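PDB 2ETS: hypothetical protein from Staphylococcus aureus subsp. aureus, which is of unknown function but represents the DUF1798 family, whose members adopt a four-helical bundle fold. Local coordinates for residues Y22-N25 against N26-Q29. Residues are numbered along the deposited sequence; the frame is centred on the assembly and turned at random.
Sequences YEVN and NMQQ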
loop_
_atom_site.group_PDB
_atom_site.type_symbol
_atom_site.label_atom_id
_atom_site.label_comp_id
_atom_site.label_asym_id
_atom_site.label_seq_id
_atom_site.Cartn_x
_atom_site.Cartn_y
_atom_site.Cartn_z
ATOM N N TYR A 22 -7.768 2.633 0.609
ATOM C CA TYR A 22 -7.868 3.888 1.373
ATOM C C TYR A 22 -6.471 4.365 1.779
ATOM O O TYR A 22 -6.127 5.537 1.578
ATOM C CB TYR A 22 -8.773 3.739 2.611
ATOM C CG TYR A 22 -8.573 4.840 3.667
ATOM C CD1 TYR A 22 -9.279 6.072 3.626
ATOM C CD2 TYR A 22 -7.695 4.646 4.707
ATOM C CE1 TYR A 22 -9.072 7.065 4.612
ATOM C CE2 TYR A 22 -7.500 5.611 5.688
ATOM C CZ TYR A 22 -8.153 6.810 5.630
ATOM O OH TYR A 22 -7.853 7.690 6.651
ATOM N N GLU A 23 -5.667 3.449 2.354
ATOM C CA GLU A 23 -4.352 3.839 2.852
ATOM C C GLU A 23 -3.371 4.330 1.749
ATOM O O GLU A 23 -2.630 5.302 1.942
ATOM C CB GLU A 23 -3.757 2.706 3.665
ATOM C CG GLU A 23 -4.390 2.567 5.055
ATOM C CD GLU A 23 -4.099 3.745 5.978
ATOM O OE1 GLU A 23 -3.460 4.728 5.516
ATOM O OE2 GLU A 23 -4.500 3.681 7.171
ATOM N N VAL A 24 -3.393 3.669 0.591
ATOM C CA VAL A 24 -2.564 4.081 -0.542
ATOM C C VAL A 24 -2.991 5.507 -1.037
ATOM O O VAL A 24 -2.150 6.340 -1.409
ATOM C CB VAL A 24 -2.630 3.013 -1.643
ATOM C CG1 VAL A 24 -1.965 3.475 -2.917
ATOM C CG2 VAL A 24 -1.966 1.703 -1.150
ATOM N N ASN A 25 -4.284 5.790 -1.036
ATOM C CA ASN A 25 -4.752 7.164 -1.271
ATOM C C ASN A 25 -4.254 8.175 -0.248
ATOM O O ASN A 25 -3.842 9.265 -0.564
ATOM C CB ASN A 25 -6.262 7.195 -1.307
ATOM C CG ASN A 25 -6.807 6.557 -2.544
ATOM O OD1 ASN A 25 -6.301 6.790 -3.645
ATOM N ND2 ASN A 25 -7.843 5.735 -2.383
ATOM N N ASN A 26 -4.257 7.785 0.991
ATOM C CA ASN A 26 -3.710 8.602 2.029
ATOM C C ASN A 26 -2.238 8.872 1.803
ATOM O O ASN A 26 -1.765 9.960 2.065
ATOM C CB ASN A 26 -3.874 7.860 3.355
ATOM C CG ASN A 26 -3.951 8.774 4.499
ATOM O OD1 ASN A 26 -4.657 9.769 4.446
ATOM N ND2 ASN A 26 -3.237 8.450 5.572
HETATM N N MSE A 27 -1.505 7.853 1.379
HETATM C CA MSE A 27 -0.078 8.015 1.059
HETATM C C MSE A 27 0.127 9.046 -0.047
HETATM O O MSE A 27 1.085 9.793 -0.017
HETATM C CB MSE A 27 0.528 6.690 0.645
HETATM C CG MSE A 27 0.559 5.698 1.775
HETATM SE SE MSE A 27 1.186 3.993 1.136
HETATM C CE MSE A 27 0.171 2.899 2.366
ATOM N N GLN A 28 -0.774 9.098 -1.021
ATOM C CA GLN A 28 -0.659 10.092 -2.070
ATOM C C GLN A 28 -0.819 11.511 -1.485
ATOM O O GLN A 28 -0.077 12.427 -1.835
ATOM C CB GLN A 28 -1.680 9.847 -3.177
ATOM C CG GLN A 28 -1.449 10.736 -4.415
ATOM C CD GLN A 28 -2.350 10.354 -5.600
ATOM O OE1 GLN A 28 -3.190 9.451 -5.504
ATOM N NE2 GLN A 28 -2.181 11.058 -6.719
ATOM N N GLN A 29 -1.737 11.677 -0.560
ATOM C CA GLN A 29 -1.959 12.995 0.045
ATOM C C GLN A 29 -0.770 13.408 0.906
ATOM O O GLN A 29 -0.383 14.555 0.886
ATOM C CB GLN A 29 -3.265 13.049 0.839
ATOM C CG GLN A 29 -4.334 14.034 0.282
ATOM C CD GLN A 29 -3.749 15.385 -0.242
ATOM O OE1 GLN A 29 -3.176 16.184 0.519
ATOM N NE2 GLN A 29 -3.898 15.626 -1.549
#
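M27, a selenomethionine, folds its side chain back over the preceding turn, so that its terminal methyl CE lies 4.1 Å from CB of E23 and 4.3 Å from CG2 of V24. With CG beside the backbone N (chi1 -66°), the chain runs back past the carbonyl of E23, and the bend at chi3 turns the methyl to within van der Waals range of both; SE itself rests 4.1 Å from CA of V24. Beneath this apolar overlap runs the regular i to i+4 ladder of an alpha helix: M27 N donates to O of E23 at 2.8 Å, and N26, Q28 and Q29 bond likewise to Y22, V24 and N25. Helix 12-37 belongs to a four-helical bundle; M27 meets helices 43-63 and 76-92, while V24 packs on L107 and V110 of helix 100-120. E23 is the polar member of the buried set. Its carboxylate lies alongside the N26 amide, OE1 being 3.7 Å from ND2 with the two planes 70° apart, yet its hydrogen bonds go to helix 43-63: OE1 is bonded to the hydroxyl of Y50 and OE2 to NE2 of H53, two partners, one on each oxygen, that would hold the carboxylate against rotation.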